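Local coordinates for glucose-6-phosphate 1-dehydrogenase (Mycobacterium avium, PDB 4LGV), which probably catalyses the oxidation of glucose 6-phosphate to 6-phosphogluconolactone with a nicotinamide dinucleotide as electron acceptor, the entry step of the pentose phosphate pathway, at residues L32-G37 and I65-D70; G115-L120 and E146-A151; Y132-P137 and A157-E162. All coordinates share one frame; numbering follows the deposited sequence.

How the interactions relate
All three contacts belong to the nucleotide-binding domain and illustrate how a parallel sheet and its covering helices are built together. Interactions 1 and 3, with centres about 10 Å apart, are strand pairings joined through neighbouring strands 32-36 and 130-134, where V34 O meets Y133 N at 2.7 Å in a probable hydrogen bond. Interaction 2 is the helical cover, its centre about 13 Å from that of interaction 1 and about 15 Å from that of interaction 3. F36 CZ packs on L120 CD2 at 3.8 Å, and L148 CD2 on Y132 CE1 at 3.8 Å. The strand ends at G37 and E162 probably face the cofactor and substrate sites, as in related dehydrogenases.

Interaction 1 (L32-G37 and I65-D70)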
ATOM      1  N   LEU A  32      10.178  24.430 -44.688  1.00 33.19           N
ATOM      2  CA  LEU A  32      10.945  24.022 -45.852  1.00 32.54           C
ATOM      3  C   LEU A  32      11.598  22.738 -45.516  1.00 32.36           C
ATOM      4  O   LEU A  32      12.155  22.583 -44.408  1.00 34.56           O
ATOM      5  CB  LEU A  32      12.011  25.062 -46.204  1.00 34.27           C
ATOM      6  CG  LEU A  32      12.990  24.770 -47.340  1.00 35.21           C
ATOM      7  CD1 LEU A  32      12.298  24.812 -48.672  1.00 36.69           C
ATOM      8  CD2 LEU A  32      14.125  25.771 -47.388  1.00 37.84           C
ATOM      9  N   LEU A  33      11.519  21.779 -46.434  1.00 30.81           N
ATOM     10  CA  LEU A  33      12.100  20.468 -46.200  1.00 30.06           C
ATOM     11  C   LEU A  33      13.267  20.275 -47.189  1.00 29.90           C
ATOM     12  O   LEU A  33      13.072  20.314 -48.413  1.00 31.03           O
ATOM     13  CB  LEU A  33      11.049  19.372 -46.384  1.00 29.30           C
ATOM     14  CG  LEU A  33      11.549  17.920 -46.260  1.00 29.70           C
ATOM     15  CD1 LEU A  33      12.172  17.645 -44.908  1.00 29.44           C
ATOM     16  CD2 LEU A  33      10.403  16.936 -46.475  1.00 29.81           C
ATOM     17  N   VAL A  34      14.441  19.981 -46.656  1.00 27.34           N
ATOM     18  CA  VAL A  34      15.603  19.733 -47.460  1.00 27.11           C
ATOM     19  C   VAL A  34      16.102  18.317 -47.190  1.00 27.53           C
ATOM     20  O   VAL A  34      16.500  17.998 -46.051  1.00 25.77           O
ATOM     21  CB  VAL A  34      16.723  20.739 -47.109  1.00 27.23           C
ATOM     22  CG1 VAL A  34      17.921  20.473 -47.945  1.00 27.56           C
ATOM     23  CG2 VAL A  34      16.234  22.174 -47.288  1.00 27.78           C
ATOM     24  N   ILE A  35      16.132  17.476 -48.232  1.00 27.07           N
ATOM     25  CA  ILE A  35      16.463  16.058 -48.048  1.00 26.90           C
ATOM     26  C   ILE A  35      17.776  15.720 -48.688  1.00 26.57           C
ATOM     27  O   ILE A  35      17.871  15.703 -49.910  1.00 26.90           O
ATOM     28  CB  ILE A  35      15.391  15.132 -48.698  1.00 26.14           C
ATOM     29  CG1 ILE A  35      14.039  15.397 -48.081  1.00 25.68           C
ATOM     30  CG2 ILE A  35      15.740  13.663 -48.499  1.00 25.58           C
ATOM     31  CD1 ILE A  35      12.872  14.730 -48.770  1.00 25.02           C
ATOM     32  N   PHE A  36      18.781  15.433 -47.869  1.00 26.93           N
ATOM     33  CA  PHE A  36      20.046  14.930 -48.377  1.00 27.64           C
ATOM     34  C   PHE A  36      19.937  13.437 -48.530  1.00 28.65           C
ATOM     35  O   PHE A  36      19.568  12.733 -47.574  1.00 28.55           O
ATOM     36  CB  PHE A  36      21.200  15.262 -47.449  1.00 28.72           C
ATOM     37  CG  PHE A  36      21.596  16.723 -47.449  1.00 30.21           C
ATOM     38  CD1 PHE A  36      20.796  17.686 -46.861  1.00 30.72           C
ATOM     39  CD2 PHE A  36      22.786  17.141 -48.065  1.00 31.12           C
ATOM     40  CE1 PHE A  36      21.162  19.036 -46.874  1.00 32.24           C
ATOM     41  CE2 PHE A  36      23.160  18.488 -48.073  1.00 31.85           C
ATOM     42  CZ  PHE A  36      22.348  19.439 -47.476  1.00 32.38           C
ATOM     43  N   GLY A  37      20.252  12.952 -49.733  1.00 28.18           N
ATOM     44  CA  GLY A  37      20.235  11.508 -50.036  1.00 28.55           C
ATOM     45  C   GLY A  37      18.980  11.065 -50.788  1.00 28.63           C
ATOM     46  O   GLY A  37      18.589   9.922 -50.718  1.00 29.38           O
ATOM     47  N   ILE A  65      13.306  20.459 -51.209  1.00 28.67           N
ATOM     48  CA  ILE A  65      14.537  20.470 -52.017  1.00 28.49           C
ATOM     49  C   ILE A  65      15.244  19.145 -51.814  1.00 27.84           C
ATOM     50  O   ILE A  65      15.658  18.838 -50.705  1.00 29.91           O
ATOM     51  CB  ILE A  65      15.454  21.617 -51.576  1.00 28.56           C
ATOM     52  CG1 ILE A  65      14.751  22.944 -51.751  1.00 28.62           C
ATOM     53  CG2 ILE A  65      16.747  21.589 -52.356  1.00 28.89           C
ATOM     54  CD1 ILE A  65      15.537  24.108 -51.229  1.00 29.81           C
ATOM     55  N   GLY A  66      15.362  18.355 -52.875  1.00 27.39           N
ATOM     56  CA  GLY A  66      16.157  17.142 -52.873  1.00 25.81           C
ATOM     57  C   GLY A  66      17.607  17.431 -53.197  1.00 26.23           C
ATOM     58  O   GLY A  66      17.897  18.206 -54.126  1.00 26.80           O
ATOM     59  N   VAL A  67      18.522  16.783 -52.451  1.00 26.55           N
ATOM     60  CA  VAL A  67      19.959  16.908 -52.680  1.00 27.69           C
ATOM     61  C   VAL A  67      20.643  15.545 -52.786  1.00 27.53           C
ATOM     62  O   VAL A  67      20.366  14.653 -52.007  1.00 28.07           O
ATOM     63  CB  VAL A  67      20.637  17.684 -51.544  1.00 28.28           C
ATOM     64  CG1 VAL A  67      22.109  17.860 -51.827  1.00 29.14           C
ATOM     65  CG2 VAL A  67      19.995  19.057 -51.329  1.00 28.74           C
ATOM     66  N   ALA A  68      21.501  15.390 -53.792  1.00 28.32           N
ATOM     67  CA  ALA A  68      22.275  14.184 -53.984  1.00 28.55           C
ATOM     68  C   ALA A  68      23.481  14.462 -54.912  1.00 29.61           C
ATOM     69  O   ALA A  68      23.539  15.506 -55.560  1.00 30.44           O
ATOM     70  CB  ALA A  68      21.393  13.078 -54.546  1.00 27.80           C
ATOM     71  N   SER A  69      24.382  13.497 -55.028  1.00 29.84           N
ATOM     72  CA  SER A  69      25.479  13.587 -55.978  1.00 32.94           C
ATOM     73  C   SER A  69      25.095  13.285 -57.422  1.00 33.42           C
ATOM     74  O   SER A  69      25.759  13.726 -58.333  1.00 35.02           O
ATOM     75  CB  SER A  69      26.601  12.621 -55.574  1.00 34.21           C
ATOM     76  OG  SER A  69      26.172  11.283 -55.714  1.00 33.62           O
ATOM     77  N   ASP A  70      24.006  12.567 -57.657  1.00 32.83           N
ATOM     78  CA  ASP A  70      23.701  12.177 -59.039  1.00 33.86           C
ATOM     79  C   ASP A  70      23.530  13.398 -59.959  1.00 34.09           C
ATOM     80  O   ASP A  70      22.805  14.341 -59.645  1.00 32.36           O
ATOM     81  CB  ASP A  70      22.454  11.321 -59.102  1.00 32.49           C
ATOM     82  CG  ASP A  70      22.490  10.194 -58.089  1.00 33.35           C
ATOM     83  OD1 ASP A  70      22.617  10.444 -56.868  1.00 32.84           O
ATOM     84  OD2 ASP A  70      22.298   9.062 -58.482  1.00 34.02           O
TER
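I65 comes in alongside L33 and I35: I65 N donates to L33 O at 2.8 Å, while its own carbonyl accepts the N-H of I35. I65 O also lies 3.4 Å from V34 CA, a CA-H...O contact. Placing CG1 anti to the carbonyl carbon (chi1 -60°), beside the backbone N, the isoleucine sends CD1 back to L32, where L32 CD1 and I65 CD1 are 4.2 Å apart on chains that cross obliquely. G66 passes with its CA 3.7 Å from I35 O. V67 takes up the ladder again: V67 N donates to I35 O, and G37 N to V67 O at 2.8 Å. G37 has a positive phi of 101°, and at its backbone angles a CB would be jammed against the preceding carbonyl oxygen, which calls for glycine. The V67 side chain runs beside that of F36: CB stands over the rim of one ring face, and V67 CG1 is 3.9 Å from F36 CD2. Beyond the strand, D70 OD1 is hydrogen-bonded to T39 OG1, linking the loops that follow the two strands. Two parallel strands joined through helix 41-56, with a glycine-rich turn opening at G37, form the first beta-alpha-beta unit of a Rossmann fold, where the dinucleotide probably binds, as in other Rossmann folds.

Interaction 2 (G115-L120 and E146-A151); sequences GLYSEL and ENLAKA
Y117 lays one face of its ring under N147, whose CB sits 3.4 Å from the ring centroid and only 13° off the normal, a close CH-pi contact. The tyrosine sets CG anti to the carbonyl carbon (chi1 -62°), beside its backbone N, which carries the ring toward N147. The side chains cross at about a right angle, yet the amide of N147 is turned nearly parallel to the ring plane, with N147 CG lying 3.7 Å from Y117 CE1. The opposite face is covered by L116 CD2, from the tyrosine's own helix, so the ring is sandwiched between an aliphatic carbon of each helix. At its edge, in plane, L148 CD2 approaches Y117 CD2 to 3.8 Å. Such packing belongs to the helical layer of a Rossmann-type domain: helices 114-123 and 141-150 cover one face of the parallel sheet, their short segments 9.5 Å apart at an angle of -56°, and L116, Y117 and L120 all reach F36 on the strand below. L148 also bridges to the next turn of the first helix, its CD2 meeting L120 CD2 at 4.0 Å. A151, the first residue to leave helical geometry, brings its CB to 4.1 Å from Y117 CB, near the start of the tyrosine side chain. Y117 OH is hydrogen-bonded to V111 O, and N147 ND2 to P143 O, one turn earlier in its own helix.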
ATOM      1  N   GLY A 115      30.760  24.631 -52.428  1.00 44.35           N
ATOM      2  CA  GLY A 115      29.928  25.123 -53.540  1.00 44.39           C
ATOM      3  C   GLY A 115      28.473  24.662 -53.499  1.00 45.74           C
ATOM      4  O   GLY A 115      27.556  25.400 -53.840  1.00 46.56           O
ATOM      5  N   LEU A 116      28.250  23.422 -53.074  1.00 45.57           N
ATOM      6  CA  LEU A 116      26.903  22.901 -52.983  1.00 42.51           C
ATOM      7  C   LEU A 116      26.073  23.764 -52.023  1.00 41.89           C
ATOM      8  O   LEU A 116      24.915  24.071 -52.292  1.00 40.27           O
ATOM      9  CB  LEU A 116      26.950  21.460 -52.510  1.00 42.16           C
ATOM     10  CG  LEU A 116      25.576  20.740 -52.356  1.00 41.15           C
ATOM     11  CD1 LEU A 116      25.666  19.283 -52.751  1.00 40.95           C
ATOM     12  CD2 LEU A 116      25.148  20.770 -50.908  1.00 42.71           C
ATOM     13  N   TYR A 117      26.694  24.182 -50.922  1.00 39.77           N
ATOM     14  CA  TYR A 117      26.027  24.910 -49.858  1.00 38.05           C
ATOM     15  C   TYR A 117      25.769  26.367 -50.220  1.00 40.22           C
ATOM     16  O   TYR A 117      24.785  26.954 -49.783  1.00 40.80           O
ATOM     17  CB  TYR A 117      26.811  24.724 -48.556  1.00 37.34           C
ATOM     18  CG  TYR A 117      26.851  23.268 -48.158  1.00 36.00           C
ATOM     19  CD1 TYR A 117      27.823  22.415 -48.665  1.00 35.89           C
ATOM     20  CD2 TYR A 117      25.886  22.722 -47.323  1.00 35.50           C
ATOM     21  CE1 TYR A 117      27.845  21.077 -48.344  1.00 35.53           C
ATOM     22  CE2 TYR A 117      25.911  21.375 -46.982  1.00 34.28           C
ATOM     23  CZ  TYR A 117      26.895  20.561 -47.495  1.00 34.37           C
ATOM     24  OH  TYR A 117      26.955  19.202 -47.219  1.00 34.97           O
ATOM     25  N   SER A 118      26.668  26.966 -50.994  1.00 42.91           N
ATOM     26  CA  SER A 118      26.430  28.296 -51.565  1.00 45.65           C
ATOM     27  C   SER A 118      25.210  28.256 -52.453  1.00 45.69           C
ATOM     28  O   SER A 118      24.375  29.159 -52.431  1.00 46.61           O
ATOM     29  CB  SER A 118      27.615  28.769 -52.431  1.00 46.14           C
ATOM     30  OG  SER A 118      28.771  28.823 -51.647  1.00 51.53           O
ATOM     31  N   GLU A 119      25.147  27.237 -53.286  1.00 45.74           N
ATOM     32  CA  GLU A 119      23.968  27.028 -54.131  1.00 50.45           C
ATOM     33  C   GLU A 119      22.668  26.811 -53.314  1.00 44.96           C
ATOM     34  O   GLU A 119      21.617  27.410 -53.583  1.00 45.45           O
ATOM     35  CB  GLU A 119      24.218  25.815 -55.020  1.00 55.48           C
ATOM     36  CG  GLU A 119      24.426  26.139 -56.474  1.00 61.00           C
ATOM     37  CD  GLU A 119      24.434  24.867 -57.315  1.00 64.87           C
ATOM     38  OE1 GLU A 119      25.402  24.072 -57.164  1.00 62.99           O
ATOM     39  OE2 GLU A 119      23.453  24.666 -58.084  1.00 62.47           O
ATOM     40  N   LEU A 120      22.768  25.989 -52.289  1.00 42.54           N
ATOM     41  CA  LEU A 120      21.651  25.772 -51.368  1.00 41.36           C
ATOM     42  C   LEU A 120      21.228  27.074 -50.718  1.00 42.34           C
ATOM     43  O   LEU A 120      20.051  27.312 -50.496  1.00 41.35           O
ATOM     44  CB  LEU A 120      22.082  24.769 -50.300  1.00 41.07           C
ATOM     45  CG  LEU A 120      21.016  24.125 -49.427  1.00 40.88           C
ATOM     46  CD1 LEU A 120      19.875  23.539 -50.247  1.00 39.79           C
ATOM     47  CD2 LEU A 120      21.650  23.055 -48.552  1.00 39.86           C
ATOM     48  N   GLU A 146      28.398  20.497 -40.493  1.00 39.72           N
ATOM     49  CA  GLU A 146      29.509  21.473 -40.411  1.00 40.85           C
ATOM     50  C   GLU A 146      29.498  22.409 -41.604  1.00 41.16           C
ATOM     51  O   GLU A 146      29.747  23.591 -41.461  1.00 41.35           O
ATOM     52  CB  GLU A 146      30.842  20.753 -40.288  1.00 41.31           C
ATOM     53  CG  GLU A 146      31.060  20.266 -38.858  1.00 43.76           C
ATOM     54  CD  GLU A 146      32.090  19.158 -38.714  1.00 44.34           C
ATOM     55  OE1 GLU A 146      32.682  18.728 -39.719  1.00 45.33           O
ATOM     56  OE2 GLU A 146      32.270  18.695 -37.565  1.00 46.13           O
ATOM     57  N   ASN A 147      29.166  21.891 -42.779  1.00 41.65           N
ATOM     58  CA  ASN A 147      29.038  22.727 -43.969  1.00 42.65           C
ATOM     59  C   ASN A 147      27.817  23.620 -43.950  1.00 41.58           C
ATOM     60  O   ASN A 147      27.864  24.758 -44.434  1.00 42.80           O
ATOM     61  CB  ASN A 147      29.029  21.871 -45.238  1.00 44.47           C
ATOM     62  CG  ASN A 147      30.434  21.679 -45.825  1.00 47.61           C
ATOM     63  OD1 ASN A 147      31.021  22.617 -46.352  1.00 51.31           O
ATOM     64  ND2 ASN A 147      31.006  20.501 -45.633  1.00 47.19           N
ATOM     65  N   LEU A 148      26.719  23.125 -43.380  1.00 40.38           N
ATOM     66  CA  LEU A 148      25.534  23.966 -43.218  1.00 40.08           C
ATOM     67  C   LEU A 148      25.859  25.130 -42.281  1.00 39.61           C
ATOM     68  O   LEU A 148      25.499  26.284 -42.574  1.00 38.87           O
ATOM     69  CB  LEU A 148      24.356  23.183 -42.688  1.00 39.07           C
ATOM     70  CG  LEU A 148      23.817  22.178 -43.688  1.00 38.58           C
ATOM     71  CD1 LEU A 148      22.872  21.220 -42.991  1.00 37.97           C
ATOM     72  CD2 LEU A 148      23.103  22.888 -44.810  1.00 39.84           C
ATOM     73  N   ALA A 149      26.590  24.831 -41.213  1.00 38.80           N
ATOM     74  CA  ALA A 149      27.062  25.879 -40.297  1.00 42.44           C
ATOM     75  C   ALA A 149      27.950  26.935 -41.006  1.00 45.61           C
ATOM     76  O   ALA A 149      27.684  28.130 -40.891  1.00 45.27           O
ATOM     77  CB  ALA A 149      27.813  25.269 -39.110  1.00 41.47           C
ATOM     78  N   LYS A 150      28.989  26.488 -41.732  1.00 48.01           N
ATOM     79  CA  LYS A 150      29.929  27.423 -42.398  1.00 49.12           C
ATOM     80  C   LYS A 150      29.168  28.337 -43.336  1.00 47.61           C
ATOM     81  O   LYS A 150      29.490  29.501 -43.462  1.00 46.43           O
ATOM     82  CB  LYS A 150      31.076  26.694 -43.131  1.00 48.36           C
ATOM     83  N   ALA A 151      28.091  27.837 -43.926  1.00 49.15           N
ATOM     84  CA  ALA A 151      27.289  28.676 -44.806  1.00 49.01           C
ATOM     85  C   ALA A 151      26.161  29.375 -44.074  1.00 48.19           C
ATOM     86  O   ALA A 151      25.278  29.950 -44.698  1.00 50.46           O
ATOM     87  CB  ALA A 151      26.757  27.855 -45.965  1.00 49.33           C
TER

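Interaction 3 (Y132-P137 and A157-E162); sequences YYLEMP and ARVAVE
Strands 132-134 and 158-162 run parallel, 4.7 Å apart at closest approach and 13° from exact alignment, and four backbone hydrogen bonds join them: Y132 N to R158 O, A160 N to Y132 O, L134 N to A160 O and a longer one, E162 N to L134 O at 3.2 Å. On the face carrying Y132 and L134, A157 CB touches the edge of the Y132 ring, 3.6 Å from CE2, while the phenol oxygen is hydrogen-bonded to L153 O. L134 CD1 bridges two residues of the partner strand, packing on V159 CG1 at 3.9 Å and V161 CG1 at 4.1 Å. The other face belongs to Y133 and A160. With CG anti to the backbone N (chi1 175°), the Y133 ring passes A160 CB, 3.9 Å from CD1, and brings its hydroxyl to E162, whose chain bends at chi2 to meet it. E162 OE1 accepts from Y133 OH in the ring plane, with the carboxylate turned 71° from the ring; the modelled bond is too short for its length to be trusted. Y133 OH is also hydrogen-bonded to Y416 OH. OE1 is also hydrogen-bonded to H193 NE2, so tyrosine and histidine converge on one carboxylate oxygen, a network consistent with holding H193 in position near the probable substrate site.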
ATOM      1  N   TYR A 132      16.342  19.894 -42.208  1.00 29.23           N
ATOM      2  CA  TYR A 132      17.288  19.129 -43.033  1.00 30.14           C
ATOM      3  C   TYR A 132      17.219  17.677 -42.656  1.00 30.15           C
ATOM      4  O   TYR A 132      17.478  17.329 -41.521  1.00 33.30           O
ATOM      5  CB  TYR A 132      18.728  19.592 -42.801  1.00 31.35           C
ATOM      6  CG  TYR A 132      18.961  21.057 -43.130  1.00 32.30           C
ATOM      7  CD1 TYR A 132      19.126  21.460 -44.437  1.00 32.75           C
ATOM      8  CD2 TYR A 132      19.005  22.013 -42.139  1.00 33.53           C
ATOM      9  CE1 TYR A 132      19.307  22.789 -44.771  1.00 33.93           C
ATOM     10  CE2 TYR A 132      19.227  23.350 -42.443  1.00 35.26           C
ATOM     11  CZ  TYR A 132      19.358  23.733 -43.764  1.00 36.24           C
ATOM     12  OH  TYR A 132      19.564  25.050 -44.078  1.00 39.64           O
ATOM     13  N   TYR A 133      16.826  16.830 -43.590  1.00 28.21           N
ATOM     14  CA  TYR A 133      16.659  15.400 -43.337  1.00 27.14           C
ATOM     15  C   TYR A 133      17.753  14.631 -44.045  1.00 26.71           C
ATOM     16  O   TYR A 133      17.847  14.654 -45.275  1.00 25.97           O
ATOM     17  CB  TYR A 133      15.265  14.956 -43.820  1.00 26.52           C
ATOM     18  CG  TYR A 133      15.025  13.486 -43.722  1.00 27.05           C
ATOM     19  CD1 TYR A 133      15.408  12.777 -42.595  1.00 28.37           C
ATOM     20  CD2 TYR A 133      14.397  12.797 -44.732  1.00 26.98           C
ATOM     21  CE1 TYR A 133      15.190  11.423 -42.485  1.00 28.82           C
ATOM     22  CE2 TYR A 133      14.174  11.445 -44.630  1.00 27.86           C
ATOM     23  CZ  TYR A 133      14.559  10.766 -43.492  1.00 29.61           C
ATOM     24  OH  TYR A 133      14.360   9.401 -43.364  1.00 30.91           O
ATOM     25  N   LEU A 134      18.611  13.979 -43.267  1.00 28.50           N
ATOM     26  CA  LEU A 134      19.799  13.355 -43.823  1.00 29.41           C
ATOM     27  C   LEU A 134      19.634  11.857 -43.951  1.00 30.55           C
ATOM     28  O   LEU A 134      19.857  11.143 -42.995  1.00 31.02           O
ATOM     29  CB  LEU A 134      21.030  13.678 -42.974  1.00 29.42           C
ATOM     30  CG  LEU A 134      21.194  15.140 -42.535  1.00 29.68           C
ATOM     31  CD1 LEU A 134      22.556  15.328 -41.873  1.00 30.23           C
ATOM     32  CD2 LEU A 134      21.048  16.143 -43.645  1.00 28.48           C
ATOM     33  N   GLU A 135      19.265  11.393 -45.139  1.00 31.83           N
ATOM     34  CA  GLU A 135      19.211   9.959 -45.388  1.00 33.85           C
ATOM     35  C   GLU A 135      20.457   9.600 -46.181  1.00 34.96           C
ATOM     36  O   GLU A 135      20.412   9.222 -47.324  1.00 32.77           O
ATOM     37  CB  GLU A 135      17.934   9.484 -46.090  1.00 33.48           C
ATOM     38  CG  GLU A 135      17.224  10.507 -46.957  1.00 32.95           C
ATOM     39  CD  GLU A 135      15.941   9.948 -47.516  1.00 32.46           C
ATOM     40  OE1 GLU A 135      15.440   8.919 -46.983  1.00 33.23           O
ATOM     41  OE2 GLU A 135      15.463  10.501 -48.510  1.00 31.91           O
ATOM     42  N   MET A 136      21.576   9.702 -45.513  1.00 36.42           N
ATOM     43  CA  MET A 136      22.864   9.470 -46.143  1.00 39.91           C
ATOM     44  C   MET A 136      23.715   8.623 -45.223  1.00 39.99           C
ATOM     45  O   MET A 136      23.382   8.436 -44.042  1.00 40.75           O
ATOM     46  CB  MET A 136      23.511  10.800 -46.521  1.00 41.95           C
ATOM     47  CG  MET A 136      23.246  11.091 -47.990  1.00 42.75           C
ATOM     48  SD  MET A 136      23.919  12.666 -48.400  1.00 52.48           S
ATOM     49  CE  MET A 136      24.195  12.684 -50.168  1.00 57.49           C
ATOM     50  N   PRO A 137      24.812   8.084 -45.765  1.00 43.20           N
ATOM     51  CA  PRO A 137      25.751   7.377 -44.902  1.00 44.45           C
ATOM     52  C   PRO A 137      26.164   8.191 -43.665  1.00 45.27           C
ATOM     53  O   PRO A 137      26.326   9.405 -43.730  1.00 46.97           O
ATOM     54  CB  PRO A 137      26.939   7.165 -45.807  1.00 44.34           C
ATOM     55  CG  PRO A 137      26.350   7.091 -47.170  1.00 44.79           C
ATOM     56  CD  PRO A 137      25.261   8.120 -47.164  1.00 42.70           C
ATOM     57  N   ALA A 157      16.895  26.188 -37.824  1.00 42.69           N
ATOM     58  CA  ALA A 157      16.822  24.906 -38.469  1.00 38.97           C
ATOM     59  C   ALA A 157      16.691  23.787 -37.449  1.00 36.32           C
ATOM     60  O   ALA A 157      16.972  23.965 -36.278  1.00 35.58           O
ATOM     61  CB  ALA A 157      18.038  24.668 -39.344  1.00 38.02           C
ATOM     62  N   ARG A 158      16.234  22.645 -37.933  1.00 33.81           N
ATOM     63  CA  ARG A 158      16.426  21.382 -37.255  1.00 33.11           C
ATOM     64  C   ARG A 158      17.092  20.422 -38.229  1.00 31.77           C
ATOM     65  O   ARG A 158      16.980  20.595 -39.441  1.00 29.81           O
ATOM     66  CB  ARG A 158      15.105  20.806 -36.773  1.00 34.01           C
ATOM     67  CG  ARG A 158      14.417  21.683 -35.728  1.00 37.02           C
ATOM     68  CD  ARG A 158      13.188  20.993 -35.139  1.00 38.74           C
ATOM     69  NE  ARG A 158      12.433  21.936 -34.336  1.00 40.20           N
ATOM     70  CZ  ARG A 158      11.400  22.656 -34.764  1.00 41.63           C
ATOM     71  NH1 ARG A 158      10.938  22.552 -36.023  1.00 40.62           N
ATOM     72  NH2 ARG A 158      10.807  23.481 -33.906  1.00 41.73           N
ATOM     73  N   VAL A 159      17.734  19.393 -37.691  1.00 30.61           N
ATOM     74  CA  VAL A 159      18.410  18.387 -38.487  1.00 29.93           C
ATOM     75  C   VAL A 159      17.954  17.015 -38.007  1.00 29.46           C
ATOM     76  O   VAL A 159      18.109  16.657 -36.818  1.00 28.36           O
ATOM     77  CB  VAL A 159      19.918  18.489 -38.321  1.00 30.70           C
ATOM     78  CG1 VAL A 159      20.643  17.430 -39.136  1.00 30.84           C
ATOM     79  CG2 VAL A 159      20.371  19.863 -38.740  1.00 31.28           C
ATOM     80  N   ALA A 160      17.391  16.247 -38.938  1.00 28.84           N
ATOM     81  CA  ALA A 160      16.957  14.893 -38.635  1.00 28.70           C
ATOM     82  C   ALA A 160      17.946  13.930 -39.269  1.00 29.56           C
ATOM     83  O   ALA A 160      18.154  13.954 -40.495  1.00 30.73           O
ATOM     84  CB  ALA A 160      15.580  14.677 -39.166  1.00 28.37           C
ATOM     85  N   VAL A 161      18.544  13.074 -38.454  1.00 29.95           N
ATOM     86  CA  VAL A 161      19.535  12.123 -38.930  1.00 30.66           C
ATOM     87  C   VAL A 161      19.018  10.708 -38.929  1.00 30.74           C
ATOM     88  O   VAL A 161      18.499  10.214 -37.903  1.00 29.66           O
ATOM     89  CB  VAL A 161      20.884  12.178 -38.117  1.00 31.76           C
ATOM     90  CG1 VAL A 161      21.569  13.469 -38.402  1.00 32.19           C
ATOM     91  CG2 VAL A 161      20.664  12.067 -36.637  1.00 32.08           C
ATOM     92  N   GLU A 162      19.181  10.028 -40.064  1.00 30.41           N
ATOM     93  CA  GLU A 162      18.759   8.614 -40.130  1.00 32.79           C
ATOM     94  C   GLU A 162      19.674   7.721 -39.352  1.00 34.26           C
ATOM     95  O   GLU A 162      20.862   7.898 -39.361  1.00 35.60           O
ATOM     96  CB  GLU A 162      18.712   8.101 -41.590  1.00 32.21           C
ATOM     97  CG  GLU A 162      17.359   8.298 -42.235  1.00 31.93           C
ATOM     98  CD  GLU A 162      16.286   7.533 -41.513  1.00 31.63           C
ATOM     99  OE1 GLU A 162      15.102   7.918 -41.588  1.00 34.46           O
ATOM    100  OE2 GLU A 162      16.609   6.546 -40.855  1.00 32.88           O
TER